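Local coordinates for Rho guanyl nucleotide exchange factor (Rom2), putative (Aspergillus fumigatus Af293, PDB 5O51), which probably acts as a guanine-nucleotide exchange factor for Rho-type GTPases, represented here by its CNH domain, a seven-bladed beta-propeller, at residues R21-L34 against N306-L318. Numbering follows the deposited sequence.
Sequences RVNCLVPVDGGRKL and NIRMLHSSTREIL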
ATOM      1  N   ARG A  21      14.290 -11.698  -3.038  1.00 34.76           N
ATOM      2  CA  ARG A  21      12.876 -11.848  -2.661  1.00 38.90           C
ATOM      3  C   ARG A  21      11.987 -10.817  -3.380  1.00 33.47           C
ATOM      4  O   ARG A  21      12.465  -9.713  -3.824  1.00 35.11           O
ATOM      5  CB  ARG A  21      12.754 -11.682  -1.103  1.00 43.27           C
ATOM      6  CG  ARG A  21      13.460 -12.824  -0.327  1.00 47.49           C
ATOM      7  CD  ARG A  21      13.031 -12.975   1.165  1.00 53.81           C
ATOM      8  NE  ARG A  21      13.791 -14.086   1.796  1.00 52.84           N
ATOM      9  CZ  ARG A  21      13.544 -15.413   1.662  1.00 51.22           C
ATOM     10  NH1 ARG A  21      12.489 -15.914   0.981  1.00 48.85           N
ATOM     11  NH2 ARG A  21      14.346 -16.275   2.249  1.00 45.29           N
ATOM     12  N   VAL A  22      10.695 -11.083  -3.386  1.00 34.37           N
ATOM     13  CA  VAL A  22       9.708 -10.095  -3.855  1.00 34.22           C
ATOM     14  C   VAL A  22       9.508  -8.957  -2.841  1.00 33.53           C
ATOM     15  O   VAL A  22       8.997  -9.174  -1.741  1.00 38.01           O
ATOM     16  CB  VAL A  22       8.357 -10.797  -4.165  1.00 36.21           C
ATOM     17  CG1 VAL A  22       7.303  -9.808  -4.610  1.00 33.12           C
ATOM     18  CG2 VAL A  22       8.549 -11.819  -5.277  1.00 38.26           C
ATOM     19  N   ASN A  23       9.859  -7.722  -3.200  1.00 30.11           N
ATOM     20  CA  ASN A  23       9.630  -6.626  -2.301  1.00 28.20           C
ATOM     21  C   ASN A  23       8.202  -6.014  -2.474  1.00 33.58           C
ATOM     22  O   ASN A  23       7.626  -5.471  -1.510  1.00 33.88           O
ATOM     23  CB  ASN A  23      10.619  -5.475  -2.537  1.00 32.40           C
ATOM     24  CG  ASN A  23      12.106  -5.825  -2.238  1.00 38.64           C
ATOM     25  OD1 ASN A  23      12.407  -6.658  -1.456  1.00 34.00           O
ATOM     26  ND2 ASN A  23      13.023  -5.142  -2.918  1.00 35.70           N
ATOM     27  N   CYS A  24       7.722  -5.963  -3.727  1.00 34.29           N
ATOM     28  CA  CYS A  24       6.456  -5.288  -4.104  1.00 31.59           C
ATOM     29  C   CYS A  24       5.899  -5.844  -5.386  1.00 32.18           C
ATOM     30  O   CYS A  24       6.575  -6.623  -6.081  1.00 31.01           O
ATOM     31  CB  CYS A  24       6.664  -3.781  -4.235  1.00 34.15           C
ATOM     32  SG  CYS A  24       7.988  -3.278  -5.352  1.00 36.30           S
ATOM     33  N   LEU A  25       4.651  -5.482  -5.694  1.00 32.87           N
ATOM     34  CA  LEU A  25       3.969  -6.049  -6.848  1.00 33.99           C
ATOM     35  C   LEU A  25       2.787  -5.142  -7.205  1.00 35.91           C
ATOM     36  O   LEU A  25       2.157  -4.565  -6.300  1.00 35.24           O
ATOM     37  CB  LEU A  25       3.557  -7.513  -6.533  1.00 35.30           C
ATOM     38  CG  LEU A  25       2.642  -8.329  -7.471  1.00 42.34           C
ATOM     39  CD1 LEU A  25       2.807  -9.817  -7.264  1.00 41.00           C
ATOM     40  CD2 LEU A  25       1.166  -8.031  -7.258  1.00 47.20           C
ATOM     41  N   VAL A  26       2.487  -5.028  -8.494  1.00 29.19           N
ATOM     42  CA  VAL A  26       1.218  -4.445  -8.934  1.00 32.41           C
ATOM     43  C   VAL A  26       0.680  -5.230 -10.136  1.00 32.09           C
ATOM     44  O   VAL A  26       1.458  -5.640 -11.011  1.00 33.49           O
ATOM     45  CB  VAL A  26       1.351  -2.951  -9.286  1.00 33.70           C
ATOM     46  CG1 VAL A  26       2.329  -2.757 -10.464  1.00 36.32           C
ATOM     47  CG2 VAL A  26      -0.004  -2.320  -9.634  1.00 36.28           C
ATOM     48  N   PRO A  27      -0.655  -5.490 -10.177  1.00 35.26           N
ATOM     49  CA  PRO A  27      -1.274  -6.140 -11.331  1.00 33.55           C
ATOM     50  C   PRO A  27      -1.502  -5.109 -12.431  1.00 38.19           C
ATOM     51  O   PRO A  27      -1.661  -3.973 -12.118  1.00 37.23           O
ATOM     52  CB  PRO A  27      -2.612  -6.697 -10.772  1.00 39.82           C
ATOM     53  CG  PRO A  27      -2.892  -5.892  -9.559  1.00 42.58           C
ATOM     54  CD  PRO A  27      -1.513  -5.600  -8.979  1.00 37.30           C
ATOM     55  N   VAL A  28      -1.413  -5.495 -13.697  1.00 34.95           N
ATOM     56  CA  VAL A  28      -1.698  -4.562 -14.818  1.00 43.40           C
ATOM     57  C   VAL A  28      -2.570  -5.336 -15.811  1.00 41.54           C
ATOM     58  O   VAL A  28      -2.805  -6.539 -15.621  1.00 37.56           O
ATOM     59  CB  VAL A  28      -0.410  -4.038 -15.543  1.00 42.80           C
ATOM     60  CG1 VAL A  28       0.528  -3.408 -14.531  1.00 47.66           C
ATOM     61  CG2 VAL A  28       0.315  -5.158 -16.252  1.00 40.86           C
ATOM     62  N   ASP A  29      -3.034  -4.642 -16.854  1.00 54.21           N
ATOM     63  CA  ASP A  29      -3.749  -5.291 -17.964  1.00 56.08           C
ATOM     64  C   ASP A  29      -4.986  -5.980 -17.433  1.00 48.21           C
ATOM     65  O   ASP A  29      -5.176  -7.191 -17.631  1.00 51.63           O
ATOM     66  CB  ASP A  29      -2.827  -6.323 -18.671  1.00 66.08           C
ATOM     67  CG  ASP A  29      -2.404  -5.893 -20.065  1.00 73.70           C
ATOM     68  OD1 ASP A  29      -3.211  -6.110 -21.018  1.00 79.82           O
ATOM     69  OD2 ASP A  29      -1.253  -5.387 -20.206  1.00 74.90           O
ATOM     70  N   GLY A  30      -5.785  -5.220 -16.701  1.00 53.74           N
ATOM     71  CA  GLY A  30      -6.961  -5.739 -16.010  1.00 52.47           C
ATOM     72  C   GLY A  30      -6.705  -6.920 -15.120  1.00 55.77           C
ATOM     73  O   GLY A  30      -7.585  -7.774 -14.981  1.00 57.94           O
ATOM     74  N   GLY A  31      -5.521  -7.016 -14.500  1.00 47.03           N
ATOM     75  CA  GLY A  31      -5.273  -8.128 -13.568  1.00 42.83           C
ATOM     76  C   GLY A  31      -4.791  -9.379 -14.292  1.00 45.94           C
ATOM     77  O   GLY A  31      -4.498 -10.413 -13.688  1.00 42.88           O
ATOM     78  N   ARG A  32      -4.613  -9.283 -15.598  1.00 50.53           N
ATOM     79  CA  ARG A  32      -4.107 -10.460 -16.347  1.00 49.49           C
ATOM     80  C   ARG A  32      -2.586 -10.656 -16.302  1.00 41.01           C
ATOM     81  O   ARG A  32      -2.086 -11.777 -16.553  1.00 43.73           O
ATOM     82  CB  ARG A  32      -4.631 -10.380 -17.757  1.00 56.66           C
ATOM     83  CG  ARG A  32      -6.157 -10.575 -17.764  1.00 59.61           C
ATOM     84  CD  ARG A  32      -6.722 -10.482 -19.167  1.00 62.26           C
ATOM     85  NE  ARG A  32      -6.447  -9.210 -19.830  1.00 68.11           N
ATOM     86  CZ  ARG A  32      -7.132  -8.062 -19.673  1.00 81.70           C
ATOM     87  NH1 ARG A  32      -8.156  -7.953 -18.797  1.00 79.22           N
ATOM     88  NH2 ARG A  32      -6.761  -6.988 -20.389  1.00 79.93           N
ATOM     89  N   LYS A  33      -1.854  -9.616 -15.928  1.00 33.11           N
ATOM     90  CA  LYS A  33      -0.412  -9.779 -15.662  1.00 37.34           C
ATOM     91  C   LYS A  33       0.025  -9.159 -14.316  1.00 37.26           C
ATOM     92  O   LYS A  33      -0.560  -8.165 -13.804  1.00 35.63           O
ATOM     93  CB  LYS A  33       0.411  -9.154 -16.812  1.00 41.15           C
ATOM     94  CG  LYS A  33       0.157  -9.726 -18.249  1.00 40.91           C
ATOM     95  CD  LYS A  33       0.987  -8.881 -19.213  1.00 43.28           C
ATOM     96  CE  LYS A  33       1.026  -9.366 -20.661  1.00 53.81           C
ATOM     97  NZ  LYS A  33      -0.335  -9.656 -21.146  1.00 57.14           N
ATOM     98  N   LEU A  34       1.118  -9.716 -13.780  1.00 34.40           N
ATOM     99  CA  LEU A  34       1.703  -9.254 -12.513  1.00 32.17           C
ATOM    100  C   LEU A  34       3.084  -8.690 -12.735  1.00 34.38           C
ATOM    101  O   LEU A  34       3.942  -9.358 -13.336  1.00 32.34           O
ATOM    102  CB  LEU A  34       1.852 -10.445 -11.573  1.00 35.01           C
ATOM    103  CG  LEU A  34       0.558 -11.153 -11.227  1.00 37.97           C
ATOM    104  CD1 LEU A  34       0.863 -12.384 -10.371  1.00 39.98           C
ATOM    105  CD2 LEU A  34      -0.432 -10.221 -10.560  1.00 38.43           C
ATOM    106  N   ASN A 306       8.250 -13.651   7.570  1.00 34.80           N
ATOM    107  CA  ASN A 306       8.447 -12.540   6.651  1.00 39.84           C
ATOM    108  C   ASN A 306       7.239 -12.419   5.676  1.00 37.34           C
ATOM    109  O   ASN A 306       7.381 -12.410   4.468  1.00 32.71           O
ATOM    110  CB  ASN A 306       9.805 -12.683   5.901  1.00 37.76           C
ATOM    111  CG  ASN A 306      10.214 -11.416   5.121  1.00 44.53           C
ATOM    112  OD1 ASN A 306       9.708 -10.312   5.333  1.00 44.74           O
ATOM    113  ND2 ASN A 306      11.163 -11.588   4.204  1.00 44.85           N
ATOM    114  N   ILE A 307       6.049 -12.335   6.245  1.00 36.28           N
ATOM    115  CA  ILE A 307       4.808 -12.126   5.475  1.00 37.13           C
ATOM    116  C   ILE A 307       4.716 -10.682   5.092  1.00 34.60           C
ATOM    117  O   ILE A 307       4.914  -9.853   5.943  1.00 35.30           O
ATOM    118  CB  ILE A 307       3.550 -12.485   6.296  1.00 34.75           C
ATOM    119  CG1 ILE A 307       3.552 -13.987   6.582  1.00 31.02           C
ATOM    120  CG2 ILE A 307       2.285 -11.949   5.517  1.00 36.18           C
ATOM    121  CD1 ILE A 307       2.613 -14.459   7.709  1.00 34.25           C
ATOM    122  N   ARG A 308       4.491 -10.386   3.816  1.00 35.62           N
ATOM    123  CA  ARG A 308       4.375  -9.000   3.268  1.00 32.93           C
ATOM    124  C   ARG A 308       3.047  -8.950   2.469  1.00 34.17           C
ATOM    125  O   ARG A 308       2.896  -9.713   1.490  1.00 34.11           O
ATOM    126  CB  ARG A 308       5.500  -8.759   2.235  1.00 30.80           C
ATOM    127  CG  ARG A 308       6.886  -8.622   2.821  1.00 33.15           C
ATOM    128  CD  ARG A 308       7.958  -9.289   1.938  1.00 36.67           C
ATOM    129  NE  ARG A 308       8.054 -10.713   2.202  1.00 35.24           N
ATOM    130  CZ  ARG A 308       8.525 -11.656   1.408  1.00 34.69           C
ATOM    131  NH1 ARG A 308       8.971 -11.416   0.174  1.00 39.19           N
ATOM    132  NH2 ARG A 308       8.531 -12.885   1.848  1.00 35.50           N
ATOM    133  N   MET A 309       2.123  -8.068   2.827  1.00 31.54           N
ATOM    134  CA  MET A 309       0.970  -7.860   1.961  1.00 33.63           C
ATOM    135  C   MET A 309       1.389  -7.135   0.678  1.00 33.79           C
ATOM    136  O   MET A 309       1.967  -6.064   0.736  1.00 35.02           O
ATOM    137  CB  MET A 309      -0.132  -7.080   2.686  1.00 35.08           C
ATOM    138  CG  MET A 309      -1.462  -7.107   1.918  1.00 37.95           C
ATOM    139  SD  MET A 309      -2.727  -6.018   2.584  1.00 47.60           S
ATOM    140  CE  MET A 309      -2.413  -4.617   1.458  1.00 43.24           C
ATOM    141  N   LEU A 310       1.098  -7.697  -0.496  1.00 34.05           N
ATOM    142  CA  LEU A 310       1.543  -7.049  -1.759  1.00 33.37           C
ATOM    143  C   LEU A 310       0.537  -6.114  -2.423  1.00 35.12           C
ATOM    144  O   LEU A 310       0.911  -5.058  -2.863  1.00 29.79           O
ATOM    145  CB  LEU A 310       2.034  -8.080  -2.777  1.00 35.20           C
ATOM    146  CG  LEU A 310       3.201  -8.953  -2.285  1.00 32.37           C
ATOM    147  CD1 LEU A 310       3.377 -10.114  -3.233  1.00 35.48           C
ATOM    148  CD2 LEU A 310       4.475  -8.117  -2.101  1.00 31.81           C
ATOM    149  N   HIS A 311      -0.729  -6.508  -2.502  1.00 32.57           N
ATOM    150  CA  HIS A 311      -1.743  -5.752  -3.222  1.00 34.03           C
ATOM    151  C   HIS A 311      -3.132  -6.319  -2.850  1.00 35.26           C
ATOM    152  O   HIS A 311      -3.356  -7.537  -2.803  1.00 37.36           O
ATOM    153  CB  HIS A 311      -1.545  -5.888  -4.766  1.00 32.65           C
ATOM    154  CG  HIS A 311      -2.349  -4.908  -5.567  1.00 35.24           C
ATOM    155  ND1 HIS A 311      -3.575  -5.210  -6.117  1.00 34.43           N
ATOM    156  CD2 HIS A 311      -2.111  -3.609  -5.865  1.00 31.53           C
ATOM    157  CE1 HIS A 311      -4.051  -4.134  -6.715  1.00 33.64           C
ATOM    158  NE2 HIS A 311      -3.183  -3.150  -6.545  1.00 31.89           N
ATOM    159  N   SER A 312      -4.058  -5.406  -2.672  1.00 38.68           N
ATOM    160  CA  SER A 312      -5.419  -5.734  -2.377  1.00 40.54           C
ATOM    161  C   SER A 312      -6.328  -5.124  -3.473  1.00 37.89           C
ATOM    162  O   SER A 312      -6.344  -3.930  -3.643  1.00 34.25           O
ATOM    163  CB  SER A 312      -5.789  -5.066  -1.029  1.00 43.57           C
ATOM    164  OG  SER A 312      -7.167  -5.165  -0.860  1.00 47.67           O
ATOM    165  N   SER A 313      -7.107  -5.940  -4.149  1.00 43.90           N
ATOM    166  CA  SER A 313      -8.107  -5.412  -5.143  1.00 45.83           C
ATOM    167  C   SER A 313      -9.467  -6.095  -4.928  1.00 45.82           C
ATOM    168  O   SER A 313      -9.555  -7.068  -4.158  1.00 37.31           O
ATOM    169  CB  SER A 313      -7.638  -5.692  -6.581  1.00 42.64           C
ATOM    170  OG  SER A 313      -7.688  -7.097  -6.925  1.00 37.52           O
ATOM    171  N   THR A 314     -10.488  -5.682  -5.697  1.00 43.17           N
ATOM    172  CA  THR A 314     -11.824  -6.308  -5.583  1.00 47.13           C
ATOM    173  C   THR A 314     -11.704  -7.782  -5.928  1.00 48.60           C
ATOM    174  O   THR A 314     -12.480  -8.565  -5.428  1.00 52.08           O
ATOM    175  CB  THR A 314     -12.887  -5.608  -6.504  1.00 56.21           C
ATOM    176  OG1 THR A 314     -12.588  -5.915  -7.859  1.00 54.11           O
ATOM    177  CG2 THR A 314     -12.823  -4.092  -6.380  1.00 55.15           C
ATOM    178  N   ARG A 315     -10.713  -8.143  -6.769  1.00 49.30           N
ATOM    179  CA  ARG A 315     -10.422  -9.544  -7.177  1.00 57.12           C
ATOM    180  C   ARG A 315      -9.852 -10.436  -6.051  1.00 57.48           C
ATOM    181  O   ARG A 315     -10.361 -11.537  -5.798  1.00 49.15           O
ATOM    182  CB  ARG A 315      -9.364  -9.609  -8.328  1.00 66.85           C
ATOM    183  CG  ARG A 315      -9.537  -8.719  -9.547  1.00 71.58           C
ATOM    184  CD  ARG A 315      -8.399  -8.887 -10.578  1.00 85.61           C
ATOM    185  NE  ARG A 315      -7.331  -7.860 -10.457  1.00 89.17           N
ATOM    186  CZ  ARG A 315      -7.454  -6.563 -10.782  1.00 88.15           C
ATOM    187  NH1 ARG A 315      -8.609  -6.090 -11.250  1.00 89.36           N
ATOM    188  NH2 ARG A 315      -6.427  -5.708 -10.610  1.00 82.96           N
ATOM    189  N   GLU A 316      -8.764  -9.974  -5.409  1.00 44.83           N
ATOM    190  CA  GLU A 316      -8.002 -10.831  -4.523  1.00 40.93           C
ATOM    191  C   GLU A 316      -7.039 -10.023  -3.690  1.00 33.53           C
ATOM    192  O   GLU A 316      -6.837  -8.858  -3.926  1.00 39.22           O
ATOM    193  CB  GLU A 316      -7.224 -11.892  -5.348  1.00 43.96           C
ATOM    194  CG  GLU A 316      -6.409 -11.289  -6.486  1.00 43.89           C
ATOM    195  CD  GLU A 316      -5.793 -12.314  -7.442  1.00 49.25           C
ATOM    196  OE1 GLU A 316      -5.824 -13.538  -7.166  1.00 50.61           O
ATOM    197  OE2 GLU A 316      -5.237 -11.873  -8.473  1.00 53.36           O
ATOM    198  N   ILE A 317      -6.484 -10.664  -2.691  1.00 35.11           N
ATOM    199  CA  ILE A 317      -5.357 -10.106  -1.922  1.00 34.12           C
ATOM    200  C   ILE A 317      -4.151 -10.949  -2.249  1.00 34.01           C
ATOM    201  O   ILE A 317      -4.143 -12.152  -2.019  1.00 32.64           O
ATOM    202  CB  ILE A 317      -5.636 -10.182  -0.398  1.00 35.06           C
ATOM    203  CG1 ILE A 317      -6.936  -9.461  -0.116  1.00 36.12           C
ATOM    204  CG2 ILE A 317      -4.479  -9.570   0.395  1.00 34.18           C
ATOM    205  CD1 ILE A 317      -7.601  -9.882   1.186  1.00 43.90           C
ATOM    206  N   LEU A 318      -3.124 -10.306  -2.793  1.00 33.84           N
ATOM    207  CA  LEU A 318      -1.849 -10.961  -3.069  1.00 31.63           C
ATOM    208  C   LEU A 318      -0.835 -10.664  -1.935  1.00 29.65           C
ATOM    209  O   LEU A 318      -0.719  -9.497  -1.449  1.00 28.37           O
ATOM    210  CB  LEU A 318      -1.333 -10.488  -4.439  1.00 34.43           C
ATOM    211  CG  LEU A 318      -2.261 -10.721  -5.635  1.00 35.54           C
ATOM    212  CD1 LEU A 318      -1.777 -10.088  -6.900  1.00 41.04           C
ATOM    213  CD2 LEU A 318      -2.350 -12.232  -5.815  1.00 43.17           C
TER
HETATM  214  O   HOH W   1       3.497  -4.200  -3.263  1.00 30.74           O
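Pro27 sets the CD-CG edge of its ring on one face of the His311 imidazole. Its CD stands 3.5 Å from the centroid of the imidazole, only 8° off the ring normal, a close CH-pi contact; His311 reaches this place because its ring leaves the backbone anti to N (chi1 -167°). Farther along, Leu310 fills a hollow made by Val22, Cys24 and Leu25: its CD2 lies 4.0 Å from Cys24 CA, while CD1 meets the CD1 methyl of Leu25. The other Leu25 methyl, CD2, presses on Leu318 CD1 at 3.6 Å, and Leu34 CD2 closes on that same methyl. In this seven-bladed propeller, 307-312 is the inner strand of the blade that closes the ring, velcro-fashion, with N-terminal strand 8-12 outermost; 22-28 is the inner strand of the next blade. The two run side by side at 13°, their axes 5.9 Å apart at closest. Between them water 1 accepts from Leu25 N and donates to Leu310 O, bridging separate four-stranded sheets. At one end Val22 O lies close to the plane of the bent Arg308 side chain's guanidinium and takes NH1 at 2.9 Å, while NE and NH2 both donate to the single oxygen Asn306 O; Asp328 takes a salt bridge from both Arg308 and Arg21. At the other end, Gly31 CA sits over one face of the poorly ordered Arg315 guanidinium, whose edge meets Pro27 CG.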